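Local structure of pesticidal crystal protein Cry2Aa (Bacillus thuringiensis serovar kurstaki, 1I5P) at residues 92-97 against 108-113; 99-104 against 246-251; 164-167 against 172-175; 229-234 against 239-244. The protein promotes colloid-osmotic lysis by binding to midgut epithelial cells of dipteran and lepidopteran insect larvae. All blocks are in the same frame, centred on the assembly; numbering follows the deposited sequence.

Contact 1: 92-97 against 108-113; sequences DILRET and DTLARV
L94 and L110 mark the nearest approach of two nearly antiparallel helices, their CA atoms 9.5 Å apart and the segment axes passing at 12.6 Å with 154° between their N-to-C directions. At that separation the backbones stay well clear of each other, and side chains alone bridge the gap. L94 sends its CD2 methyl across to L110 CD1, 4.1 Å away. The same CD2 comes only loosely against V113 CG1, at 4.5 Å, on the neighbouring turn. L94 and V113 are buried in the hairpin formed by helices 88-101 and 107-135, part of the helical bundle that makes up the N-terminal domain of three-domain Cry toxins; another side of helix 88-101 carries I93 and T97, which pack on helix 170-193. On the solvent side R95 does the bridging. Its chain bends at chi2 (-37°) and is extended at chi3, and the R95 and L110 side chains cross at about a right angle. R95 NH2 points into the fork of the isobutyl group, 3.1 Å from L110 CD1 and 3.2 Å from L110 CD2, with CD1 at the guanidinium edge. Those are tight distances for an exposed arginine, and the exact placing of its tip is best taken as doubtful. R95 NH1 has a long, weak ion pair with E98, while R95 NH2 lies close to the like-charged NH2 of R104.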
loop_
_atom_site.group_PDB
_atom_site.type_symbol
_atom_site.label_atom_id
_atom_site.label_comp_id
_atom_site.label_asym_id
_atom_site.label_seq_id
_atom_site.Cartn_x
_atom_site.Cartn_y
_atom_site.Cartn_z
ATOM N N ASP A 92 0.446 -21.779 9.201
ATOM C CA ASP A 92 1.744 -21.139 9.034
ATOM C C ASP A 92 1.671 -19.630 9.259
ATOM O O ASP A 92 2.605 -19.025 9.778
ATOM C CB ASP A 92 2.300 -21.427 7.641
ATOM C CG ASP A 92 3.560 -20.645 7.353
ATOM O OD1 ASP A 92 4.630 -21.014 7.892
ATOM O OD2 ASP A 92 3.480 -19.651 6.594
ATOM N N ILE A 93 0.563 -19.022 8.852
ATOM C CA ILE A 93 0.384 -17.588 9.046
ATOM C C ILE A 93 0.452 -17.302 10.543
ATOM O O ILE A 93 1.143 -16.383 10.978
ATOM C CB ILE A 93 -0.981 -17.119 8.501
ATOM C CG1 ILE A 93 -0.910 -17.009 6.973
ATOM C CG2 ILE A 93 -1.374 -15.784 9.135
ATOM C CD1 ILE A 93 -2.239 -16.663 6.311
ATOM N N LEU A 94 -0.269 -18.102 11.326
ATOM C CA LEU A 94 -0.282 -17.944 12.775
ATOM C C LEU A 94 1.098 -18.147 13.362
ATOM O O LEU A 94 1.552 -17.364 14.195
ATOM C CB LEU A 94 -1.233 -18.948 13.427
ATOM C CG LEU A 94 -1.060 -19.050 14.951
ATOM C CD1 LEU A 94 -1.494 -17.744 15.628
ATOM C CD2 LEU A 94 -1.869 -20.219 15.477
ATOM N N ARG A 95 1.772 -19.207 12.936
ATOM C CA ARG A 95 3.090 -19.483 13.471
ATOM C C ARG A 95 4.155 -18.482 13.066
ATOM O O ARG A 95 5.034 -18.157 13.864
ATOM C CB ARG A 95 3.489 -20.911 13.116
ATOM C CG ARG A 95 2.524 -21.925 13.744
ATOM C CD ARG A 95 2.082 -21.446 15.137
ATOM N NE ARG A 95 1.344 -22.432 15.918
ATOM C CZ ARG A 95 1.896 -23.243 16.817
ATOM N NH1 ARG A 95 3.198 -23.191 17.052
ATOM N NH2 ARG A 95 1.142 -24.095 17.497
ATOM N N GLU A 96 4.090 -17.978 11.840
ATOM C CA GLU A 96 5.080 -16.990 11.434
ATOM C C GLU A 96 4.763 -15.659 12.107
ATOM O O GLU A 96 5.651 -14.841 12.322
ATOM C CB GLU A 96 5.108 -16.831 9.914
ATOM C CG GLU A 96 5.574 -18.086 9.188
ATOM C CD GLU A 96 6.230 -17.787 7.855
ATOM O OE1 GLU A 96 7.311 -17.169 7.856
ATOM O OE2 GLU A 96 5.667 -18.174 6.808
ATOM N N THR A 97 3.491 -15.442 12.430
ATOM C CA THR A 97 3.091 -14.218 13.106
ATOM C C THR A 97 3.614 -14.302 14.540
ATOM O O THR A 97 4.080 -13.311 15.103
ATOM C CB THR A 97 1.558 -14.060 13.130
ATOM O OG1 THR A 97 1.067 -14.002 11.784
ATOM C CG2 THR A 97 1.158 -12.785 13.864
ATOM N N ASP A 108 -4.784 -23.561 25.153
ATOM C CA ASP A 108 -6.233 -23.613 24.946
ATOM C C ASP A 108 -6.683 -22.884 23.680
ATOM O O ASP A 108 -7.462 -23.420 22.896
ATOM C CB ASP A 108 -6.969 -23.023 26.155
ATOM C CG ASP A 108 -6.990 -23.964 27.349
ATOM O OD1 ASP A 108 -7.432 -23.532 28.436
ATOM O OD2 ASP A 108 -6.572 -25.135 27.199
ATOM N N THR A 109 -6.204 -21.662 23.488
ATOM C CA THR A 109 -6.584 -20.896 22.312
ATOM C C THR A 109 -6.046 -21.572 21.056
ATOM O O THR A 109 -6.741 -21.655 20.045
ATOM C CB THR A 109 -6.051 -19.456 22.387
ATOM O OG1 THR A 109 -6.472 -18.862 23.621
ATOM C CG2 THR A 109 -6.592 -18.625 21.227
ATOM N N LEU A 110 -4.812 -22.059 21.126
ATOM C CA LEU A 110 -4.203 -22.737 19.990
ATOM C C LEU A 110 -5.120 -23.854 19.513
ATOM O O LEU A 110 -5.466 -23.937 18.334
ATOM C CB LEU A 110 -2.854 -23.335 20.387
ATOM C CG LEU A 110 -2.162 -24.187 19.319
ATOM C CD1 LEU A 110 -1.852 -23.342 18.095
ATOM C CD2 LEU A 110 -0.883 -24.768 19.890
ATOM N N ALA A 111 -5.516 -24.715 20.444
ATOM C CA ALA A 111 -6.390 -25.832 20.123
ATOM C C ALA A 111 -7.700 -25.355 19.500
ATOM O O ALA A 111 -8.126 -25.870 18.476
ATOM C CB ALA A 111 -6.670 -26.649 21.379
ATOM N N ARG A 112 -8.337 -24.363 20.112
ATOM C CA ARG A 112 -9.601 -23.856 19.585
ATOM C C ARG A 112 -9.446 -23.238 18.200
ATOM O O ARG A 112 -10.262 -23.476 17.308
ATOM C CB ARG A 112 -10.212 -22.826 20.541
ATOM C CG ARG A 112 -11.585 -22.330 20.095
ATOM C CD ARG A 112 -12.522 -23.505 19.825
ATOM N NE ARG A 112 -13.857 -23.076 19.416
ATOM C CZ ARG A 112 -14.728 -22.468 20.217
ATOM N NH1 ARG A 112 -14.412 -22.214 21.480
ATOM N NH2 ARG A 112 -15.922 -22.116 19.752
ATOM N N VAL A 113 -8.403 -22.431 18.026
ATOM C CA VAL A 113 -8.139 -21.796 16.742
ATOM C C VAL A 113 -8.007 -22.877 15.676
ATOM O O VAL A 113 -8.617 -22.788 14.609
ATOM C CB VAL A 113 -6.838 -20.961 16.785
ATOM C CG1 VAL A 113 -6.304 -20.738 15.374
ATOM C CG2 VAL A 113 -7.105 -19.627 17.465
#

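Contact 2: 99-104 against 246-251; sequences QFLNQR and TYMFLN
F100 and Y247 lay their rings face against face in an offset stack, centroids 4.2 Å apart and planes only 10° from parallel. Y247 CD1 sits over the middle of the F100 ring. Because the two side chains slide past each other in opposite directions, each root lies by the other ring: F100 CE2 is 3.5 Å from Y247 CB, while F100 CB makes a CH-pi contact over the Y247 face. The aliphatic part is smaller. L101 and M248 reach for one another tip to tip, and L101 CD1 meets the M248 CE methyl at 4.1 Å, with L171 of helix 170-193 packed on both. One polar group lies behind the tyrosine ring and another bonds its end. N251 ND2 lies 3.2 Å above the opposite face of the Y247 ring, toward its rim, and is held there by a bond to Y247 O (3.0 Å, N-H...O angle 158°). The phenol oxygen of Y247 hydrogen-bonds T97 OG1 of helix 88-101. Between the two segments the contact is thus apolar and stacked, the Y247-T97 bond adds a polar tie between the same two bundle helices, and amide and hydroxyl together would limit how far the tyrosine ring can turn.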
loop_
_atom_site.group_PDB
_atom_site.type_symbol
_atom_site.label_atom_id
_atom_site.label_comp_id
_atom_site.label_asym_id
_atom_site.label_seq_id
_atom_site.Cartn_x
_atom_site.Cartn_y
_atom_site.Cartn_z
ATOM N N GLN A 99 6.229 -15.907 15.502
ATOM C CA GLN A 99 7.663 -15.696 15.446
ATOM C C GLN A 99 7.997 -14.222 15.234
ATOM O O GLN A 99 8.921 -13.695 15.852
ATOM C CB GLN A 99 8.282 -16.546 14.333
ATOM C CG GLN A 99 9.812 -16.530 14.313
ATOM C CD GLN A 99 10.392 -17.718 13.565
ATOM O OE1 GLN A 99 9.655 -18.582 13.091
ATOM N NE2 GLN A 99 11.717 -17.769 13.459
ATOM N N PHE A 100 7.235 -13.557 14.369
ATOM C CA PHE A 100 7.462 -12.145 14.080
ATOM C C PHE A 100 7.228 -11.250 15.295
ATOM O O PHE A 100 8.041 -10.381 15.594
ATOM C CB PHE A 100 6.554 -11.668 12.939
ATOM C CG PHE A 100 6.761 -10.220 12.566
ATOM C CD1 PHE A 100 7.906 -9.822 11.883
ATOM C CD2 PHE A 100 5.827 -9.251 12.923
ATOM C CE1 PHE A 100 8.120 -8.483 11.557
ATOM C CE2 PHE A 100 6.030 -7.905 12.604
ATOM C CZ PHE A 100 7.183 -7.522 11.918
ATOM N N LEU A 101 6.118 -11.465 15.991
ATOM C CA LEU A 101 5.789 -10.643 17.151
ATOM C C LEU A 101 6.426 -11.119 18.452
ATOM O O LEU A 101 6.453 -10.388 19.443
ATOM C CB LEU A 101 4.271 -10.592 17.333
ATOM C CG LEU A 101 3.469 -10.005 16.171
ATOM C CD1 LEU A 101 1.979 -10.129 16.477
ATOM C CD2 LEU A 101 3.856 -8.546 15.955
ATOM N N ASN A 102 6.947 -12.340 18.432
ATOM C CA ASN A 102 7.543 -12.954 19.610
ATOM C C ASN A 102 6.440 -13.126 20.648
ATOM O O ASN A 102 6.655 -12.933 21.843
ATOM C CB ASN A 102 8.686 -12.103 20.176
ATOM C CG ASN A 102 9.464 -12.826 21.269
ATOM O OD1 ASN A 102 9.460 -14.055 21.337
ATOM N ND2 ASN A 102 10.151 -12.064 22.120
ATOM N N GLN A 103 5.247 -13.469 20.171
ATOM C CA GLN A 103 4.095 -13.705 21.035
ATOM C C GLN A 103 3.552 -15.088 20.704
ATOM O O GLN A 103 3.586 -15.522 19.556
ATOM C CB GLN A 103 2.983 -12.671 20.800
ATOM C CG GLN A 103 3.367 -11.213 21.040
ATOM C CD GLN A 103 2.173 -10.264 20.954
ATOM O OE1 GLN A 103 2.335 -9.061 20.734
ATOM N NE2 GLN A 103 0.967 -10.803 21.141
ATOM N N ARG A 104 3.049 -15.777 21.715
ATOM C CA ARG A 104 2.506 -17.108 21.518
ATOM C C ARG A 104 1.136 -17.253 22.153
ATOM O O ARG A 104 0.853 -16.650 23.186
ATOM C CB ARG A 104 3.450 -18.155 22.110
ATOM C CG ARG A 104 4.647 -18.476 21.235
ATOM C CD ARG A 104 4.664 -19.962 20.922
ATOM N NE ARG A 104 3.378 -20.385 20.376
ATOM C CZ ARG A 104 2.745 -21.502 20.721
ATOM N NH1 ARG A 104 3.278 -22.322 21.617
ATOM N NH2 ARG A 104 1.571 -21.794 20.176
ATOM N N THR A 246 4.660 -3.003 7.802
ATOM C CA THR A 246 4.645 -3.795 6.584
ATOM C C THR A 246 3.978 -5.136 6.823
ATOM O O THR A 246 3.102 -5.548 6.058
ATOM C CB THR A 246 6.069 -4.030 6.059
ATOM O OG1 THR A 246 6.585 -2.797 5.543
ATOM C CG2 THR A 246 6.079 -5.088 4.968
ATOM N N TYR A 247 4.390 -5.808 7.893
ATOM C CA TYR A 247 3.835 -7.106 8.228
ATOM C C TYR A 247 2.311 -7.032 8.338
ATOM O O TYR A 247 1.598 -7.836 7.737
ATOM C CB TYR A 247 4.422 -7.622 9.548
ATOM C CG TYR A 247 4.120 -9.083 9.783
ATOM C CD1 TYR A 247 5.045 -10.076 9.442
ATOM C CD2 TYR A 247 2.877 -9.481 10.276
ATOM C CE1 TYR A 247 4.732 -11.431 9.584
ATOM C CE2 TYR A 247 2.556 -10.829 10.418
ATOM C CZ TYR A 247 3.484 -11.796 10.069
ATOM O OH TYR A 247 3.143 -13.129 10.175
ATOM N N MET A 248 1.810 -6.063 9.099
ATOM C CA MET A 248 0.365 -5.901 9.276
ATOM C C MET A 248 -0.355 -5.390 8.027
ATOM O O MET A 248 -1.508 -5.745 7.776
ATOM C CB MET A 248 0.082 -4.971 10.459
ATOM C CG MET A 248 0.438 -5.573 11.822
ATOM S SD MET A 248 -0.478 -7.103 12.171
ATOM C CE MET A 248 0.663 -7.968 13.289
ATOM N N PHE A 249 0.312 -4.562 7.233
ATOM C CA PHE A 249 -0.333 -4.062 6.027
ATOM C C PHE A 249 -0.494 -5.180 4.994
ATOM O O PHE A 249 -1.494 -5.237 4.284
ATOM C CB PHE A 249 0.454 -2.886 5.449
ATOM C CG PHE A 249 -0.096 -1.546 5.860
ATOM C CD1 PHE A 249 -0.004 -1.116 7.181
ATOM C CD2 PHE A 249 -0.762 -0.742 4.939
ATOM C CE1 PHE A 249 -0.564 0.092 7.582
ATOM C CE2 PHE A 249 -1.330 0.474 5.326
ATOM C CZ PHE A 249 -1.232 0.892 6.653
ATOM N N LEU A 250 0.477 -6.084 4.926
ATOM C CA LEU A 250 0.402 -7.192 3.978
ATOM C C LEU A 250 -0.538 -8.298 4.454
ATOM O O LEU A 250 -1.230 -8.922 3.649
ATOM C CB LEU A 250 1.793 -7.781 3.743
ATOM C CG LEU A 250 2.727 -6.971 2.838
ATOM C CD1 LEU A 250 4.107 -7.609 2.822
ATOM C CD2 LEU A 250 2.146 -6.913 1.433
ATOM N N ASN A 251 -0.559 -8.520 5.767
ATOM C CA ASN A 251 -1.383 -9.553 6.385
ATOM C C ASN A 251 -2.789 -9.107 6.736
ATOM O O ASN A 251 -3.692 -9.937 6.868
ATOM C CB ASN A 251 -0.726 -10.048 7.677
ATOM C CG ASN A 251 0.242 -11.173 7.446
ATOM O OD1 ASN A 251 -0.160 -12.328 7.306
ATOM N ND2 ASN A 251 1.529 -10.846 7.395
#

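Contact 3: 164-167 against 172-175; sequences FQIQ and LLLP
L173 turns its CG away from its own carbonyl carbon and beside its backbone N (chi1 -64°), and with chi2 at 168° this carries CD1 out toward the loop; I166 has CG1 likewise beside its N (chi1 -53°), which brings CG1 to 4.1 Å from L173 CD1. The setting is the bundle domain of the Cry toxins, in which helix 170-193 is the central helix. Here the loop leading in from helix 145-160 doubles back over the first turns of that helix, bringing the CA atoms of F164 and L173 to 5.7 Å. Between the side chains the touch is light and slanting: L173 CD1 lies 4.0 Å from I166 CB, an atom placed by the backbone. The leucine also packs on main chain: its CD1 lies 3.9 Å from I166 N, so a single methyl rests on both the backbone and the side chain of the isoleucine. The carbonyl oxygen of Q165 is tied to Q170 NE2, a polar fastening of the loop to the helix start. Outside these segments the F164 ring packs on L176, F177 and A180 farther along the same helix and on L117 of helix 107-135, while L173 touches V113 and I166 touches T109. The loop is therefore wedged between the central helix and helix 107-135. One turn in, the helix kinks at P175, whose ring nitrogen has no hydrogen to give to the preceding turn. The closest approach across the contact involves a carbonyl: F164 O stands 3.3 Å from L173 CB.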
loop_
_atom_site.group_PDB
_atom_site.type_symbol
_atom_site.label_atom_id
_atom_site.label_comp_id
_atom_site.label_asym_id
_atom_site.label_seq_id
_atom_site.Cartn_x
_atom_site.Cartn_y
_atom_site.Cartn_z
ATOM N N PHE A 164 -11.249 -15.777 16.430
ATOM C CA PHE A 164 -9.969 -15.258 15.967
ATOM C C PHE A 164 -9.789 -13.860 16.533
ATOM O O PHE A 164 -8.946 -13.094 16.068
ATOM C CB PHE A 164 -9.906 -15.218 14.435
ATOM C CG PHE A 164 -10.027 -16.570 13.794
ATOM C CD1 PHE A 164 -11.230 -16.983 13.243
ATOM C CD2 PHE A 164 -8.952 -17.452 13.793
ATOM C CE1 PHE A 164 -11.368 -18.257 12.696
ATOM C CE2 PHE A 164 -9.077 -18.733 13.250
ATOM C CZ PHE A 164 -10.290 -19.133 12.703
ATOM N N GLN A 165 -10.586 -13.539 17.549
ATOM C CA GLN A 165 -10.527 -12.232 18.190
ATOM C C GLN A 165 -10.402 -12.367 19.705
ATOM O O GLN A 165 -10.823 -11.488 20.456
ATOM C CB GLN A 165 -11.781 -11.430 17.853
ATOM C CG GLN A 165 -12.091 -11.341 16.369
ATOM C CD GLN A 165 -13.354 -10.544 16.112
ATOM O OE1 GLN A 165 -13.301 -9.384 15.705
ATOM N NE2 GLN A 165 -14.499 -11.162 16.363
ATOM N N ILE A 166 -9.811 -13.470 20.144
ATOM C CA ILE A 166 -9.631 -13.753 21.563
ATOM C C ILE A 166 -8.845 -12.677 22.301
ATOM O O ILE A 166 -7.706 -12.349 21.934
ATOM C CB ILE A 166 -8.917 -15.111 21.766
ATOM C CG1 ILE A 166 -9.667 -16.208 21.001
ATOM C CG2 ILE A 166 -8.848 -15.452 23.255
ATOM C CD1 ILE A 166 -11.118 -16.362 21.408
ATOM N N GLN A 167 -9.464 -12.130 23.344
ATOM C CA GLN A 167 -8.835 -11.101 24.153
ATOM C C GLN A 167 -7.506 -11.651 24.651
ATOM O O GLN A 167 -7.419 -12.809 25.061
ATOM C CB GLN A 167 -9.734 -10.736 25.337
ATOM C CG GLN A 167 -10.039 -9.251 25.426
ATOM C CD GLN A 167 -11.532 -8.967 25.463
ATOM O OE1 GLN A 167 -12.099 -8.689 26.522
ATOM N NE2 GLN A 167 -12.178 -9.041 24.302
ATOM N N LEU A 172 -2.028 -10.839 17.670
ATOM C CA LEU A 172 -1.409 -12.061 17.182
ATOM C C LEU A 172 -2.311 -12.822 16.216
ATOM O O LEU A 172 -1.834 -13.442 15.266
ATOM C CB LEU A 172 -1.039 -12.960 18.366
ATOM C CG LEU A 172 -0.364 -14.291 18.027
ATOM C CD1 LEU A 172 0.717 -14.066 16.979
ATOM C CD2 LEU A 172 0.228 -14.900 19.297
ATOM N N LEU A 173 -3.614 -12.760 16.463
ATOM C CA LEU A 173 -4.593 -13.446 15.636
ATOM C C LEU A 173 -5.138 -12.577 14.506
ATOM O O LEU A 173 -5.868 -13.060 13.643
ATOM C CB LEU A 173 -5.756 -13.917 16.510
ATOM C CG LEU A 173 -5.428 -14.958 17.585
ATOM C CD1 LEU A 173 -6.599 -15.107 18.545
ATOM C CD2 LEU A 173 -5.116 -16.290 16.913
ATOM N N LEU A 174 -4.783 -11.296 14.505
ATOM C CA LEU A 174 -5.293 -10.378 13.485
ATOM C C LEU A 174 -5.128 -10.883 12.038
ATOM O O LEU A 174 -6.066 -10.784 11.243
ATOM C CB LEU A 174 -4.665 -8.993 13.651
ATOM C CG LEU A 174 -5.448 -7.829 13.024
ATOM C CD1 LEU A 174 -6.886 -7.800 13.564
ATOM C CD2 LEU A 174 -4.743 -6.510 13.317
ATOM N N PRO A 175 -3.952 -11.429 11.679
ATOM C CA PRO A 175 -3.780 -11.922 10.308
ATOM C C PRO A 175 -4.810 -13.005 10.007
ATOM O O PRO A 175 -5.443 -12.995 8.961
ATOM C CB PRO A 175 -2.344 -12.446 10.309
ATOM C CG PRO A 175 -1.670 -11.509 11.255
ATOM C CD PRO A 175 -2.670 -11.465 12.400
#

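Contact 4: 229-234 against 239-244; sequences TAFRGL and HDMLEF
F244 is gripped by three side chains of the facing segment, A230, F231 and L234, in a helical hairpin of the Cry bundle domain: helix 202-232 ends, a short link containing strand 235-237 follows, and helix 238-259 runs back. The aromatic pair comes first. F231 and F244 meet rim to rim, F231 CD1 being 4.0 Å from F244 CD2 and each of these atoms lying near the plane of the other ring. Both phenylalanines have CG anti to the backbone N (chi1 -163° and 177°), which directs the rings between the two helices. F244 also meets the ring of Y227 at a small angle between planes. Next is a Met-aromatic contact: M241 SD lies obliquely 5.4 Å from the F231 ring centroid, and M241 CG approaches F231 CZ at 4.1 Å. W293 of helix 293-300 touches both M241 and F231, so this part of the hairpin faces the sequence of the middle domain. Of the aliphatic contacts, the turn at the helix end places L234, and A230 acts from the last helical turn. Bonds from G233 N to A230 O and from L234 N to F231 O close that turn; past the end of the helix, L234 has an extended backbone and directs its side chain at the second helix. A230 CB rests 4.0 Å from F244 CZ, at the far end of that ring, and L234 CD1 comes still closer, 3.6 Å from F244 CD2.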
loop_
_atom_site.group_PDB
_atom_site.type_symbol
_atom_site.label_atom_id
_atom_site.label_comp_id
_atom_site.label_asym_id
_atom_site.label_seq_id
_atom_site.Cartn_x
_atom_site.Cartn_y
_atom_site.Cartn_z
ATOM N N THR A 229 -3.953 0.346 18.559
ATOM C CA THR A 229 -3.638 0.178 19.973
ATOM C C THR A 229 -2.209 -0.348 20.137
ATOM O O THR A 229 -1.442 0.134 20.974
ATOM C CB THR A 229 -4.619 -0.807 20.650
ATOM O OG1 THR A 229 -5.936 -0.246 20.645
ATOM C CG2 THR A 229 -4.196 -1.091 22.086
ATOM N N ALA A 230 -1.854 -1.335 19.322
ATOM C CA ALA A 230 -0.522 -1.930 19.382
ATOM C C ALA A 230 0.552 -0.962 18.911
ATOM O O ALA A 230 1.632 -0.882 19.500
ATOM C CB ALA A 230 -0.481 -3.194 18.535
ATOM N N PHE A 231 0.252 -0.234 17.838
ATOM C CA PHE A 231 1.200 0.719 17.286
ATOM C C PHE A 231 1.532 1.810 18.307
ATOM O O PHE A 231 2.669 2.283 18.363
ATOM C CB PHE A 231 0.636 1.350 16.007
ATOM C CG PHE A 231 1.674 2.023 15.154
ATOM C CD1 PHE A 231 2.437 1.285 14.252
ATOM C CD2 PHE A 231 1.917 3.386 15.278
ATOM C CE1 PHE A 231 3.431 1.899 13.482
ATOM C CE2 PHE A 231 2.903 4.008 14.522
ATOM C CZ PHE A 231 3.666 3.264 13.620
ATOM N N ARG A 232 0.551 2.212 19.113
ATOM C CA ARG A 232 0.785 3.249 20.116
ATOM C C ARG A 232 1.748 2.791 21.213
ATOM O O ARG A 232 2.337 3.617 21.906
ATOM C CB ARG A 232 -0.525 3.692 20.767
ATOM C CG ARG A 232 -1.448 4.539 19.904
ATOM C CD ARG A 232 -2.589 5.101 20.756
ATOM N NE ARG A 232 -2.187 6.241 21.585
ATOM C CZ ARG A 232 -2.874 6.672 22.643
ATOM N NH1 ARG A 232 -3.989 6.049 23.009
ATOM N NH2 ARG A 232 -2.461 7.734 23.327
ATOM N N GLY A 233 1.896 1.478 21.371
ATOM C CA GLY A 233 2.793 0.952 22.383
ATOM C C GLY A 233 4.196 0.698 21.861
ATOM O O GLY A 233 5.060 0.188 22.580
ATOM N N LEU A 234 4.438 1.056 20.605
ATOM C CA LEU A 234 5.755 0.842 20.012
ATOM C C LEU A 234 6.823 1.844 20.443
ATOM O O LEU A 234 6.556 3.028 20.667
ATOM C CB LEU A 234 5.673 0.871 18.483
ATOM C CG LEU A 234 5.185 -0.357 17.706
ATOM C CD1 LEU A 234 5.137 -0.017 16.226
ATOM C CD2 LEU A 234 6.112 -1.532 17.948
ATOM N N HIS A 239 13.881 0.577 11.469
ATOM C CA HIS A 239 13.741 -0.667 10.735
ATOM C C HIS A 239 12.593 -1.517 11.280
ATOM O O HIS A 239 11.750 -2.002 10.522
ATOM C CB HIS A 239 15.042 -1.465 10.792
ATOM C CG HIS A 239 14.932 -2.825 10.182
ATOM N ND1 HIS A 239 14.895 -3.030 8.820
ATOM C CD2 HIS A 239 14.772 -4.042 10.751
ATOM C CE1 HIS A 239 14.714 -4.315 8.576
ATOM N NE2 HIS A 239 14.634 -4.951 9.731
ATOM N N ASP A 240 12.556 -1.689 12.599
ATOM C CA ASP A 240 11.516 -2.497 13.233
ATOM C C ASP A 240 10.130 -1.868 13.191
ATOM O O ASP A 240 9.130 -2.568 13.066
ATOM C CB ASP A 240 11.913 -2.811 14.675
ATOM C CG ASP A 240 13.056 -3.804 14.754
ATOM O OD1 ASP A 240 13.869 -3.705 15.702
ATOM O OD2 ASP A 240 13.134 -4.686 13.871
ATOM N N MET A 241 10.063 -0.548 13.295
ATOM C CA MET A 241 8.774 0.123 13.233
ATOM C C MET A 241 8.164 -0.079 11.849
ATOM O O MET A 241 6.988 -0.413 11.722
ATOM C CB MET A 241 8.929 1.619 13.517
ATOM C CG MET A 241 7.647 2.408 13.314
ATOM S SD MET A 241 7.798 4.104 13.843
ATOM C CE MET A 241 7.379 3.935 15.563
ATOM N N LEU A 242 8.969 0.122 10.810
ATOM C CA LEU A 242 8.485 -0.043 9.443
ATOM C C LEU A 242 8.078 -1.485 9.134
ATOM O O LEU A 242 7.068 -1.721 8.462
ATOM C CB LEU A 242 9.551 0.431 8.445
ATOM C CG LEU A 242 9.945 1.901 8.587
ATOM C CD1 LEU A 242 10.892 2.306 7.451
ATOM C CD2 LEU A 242 8.685 2.767 8.567
ATOM N N GLU A 243 8.854 -2.451 9.616
ATOM C CA GLU A 243 8.533 -3.855 9.365
ATOM C C GLU A 243 7.256 -4.268 10.085
ATOM O O GLU A 243 6.490 -5.094 9.585
ATOM C CB GLU A 243 9.678 -4.764 9.811
ATOM C CG GLU A 243 10.973 -4.572 9.050
ATOM C CD GLU A 243 11.678 -5.885 8.771
ATOM O OE1 GLU A 243 11.700 -6.754 9.666
ATOM O OE2 GLU A 243 12.213 -6.047 7.657
ATOM N N PHE A 244 7.035 -3.710 11.269
ATOM C CA PHE A 244 5.830 -4.027 12.007
ATOM C C PHE A 244 4.648 -3.594 11.148
ATOM O O PHE A 244 3.661 -4.314 11.023
ATOM C CB PHE A 244 5.793 -3.273 13.339
ATOM C CG PHE A 244 4.532 -3.502 14.133
ATOM C CD1 PHE A 244 4.334 -4.691 14.826
ATOM C CD2 PHE A 244 3.532 -2.536 14.168
ATOM C CE1 PHE A 244 3.164 -4.915 15.547
ATOM C CE2 PHE A 244 2.353 -2.747 14.886
ATOM C CZ PHE A 244 2.168 -3.942 15.576
#

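In the fold
All four contacts lie within the N-terminal bundle domain, and all are connected, contact 4 through contact 2. Contacts 1 and 2 share helix 88-101, and L110 CD2 packs 3.9 Å from R104 NH2 between them. Contacts 2 and 4 share helix 238-259, and L101 CD2 packs 3.7 Å from F244 CE1. Contact 3 sits about 9 Å, centre to centre, from contact 1 and 12 Å from contact 2: T97 CG2 packs on L172 O, and Q103 O on L172 CD2, at 3.4 Å each. Contact 4 touches neither contact 1 nor contact 3, its nearest atoms staying about 8 Å from each.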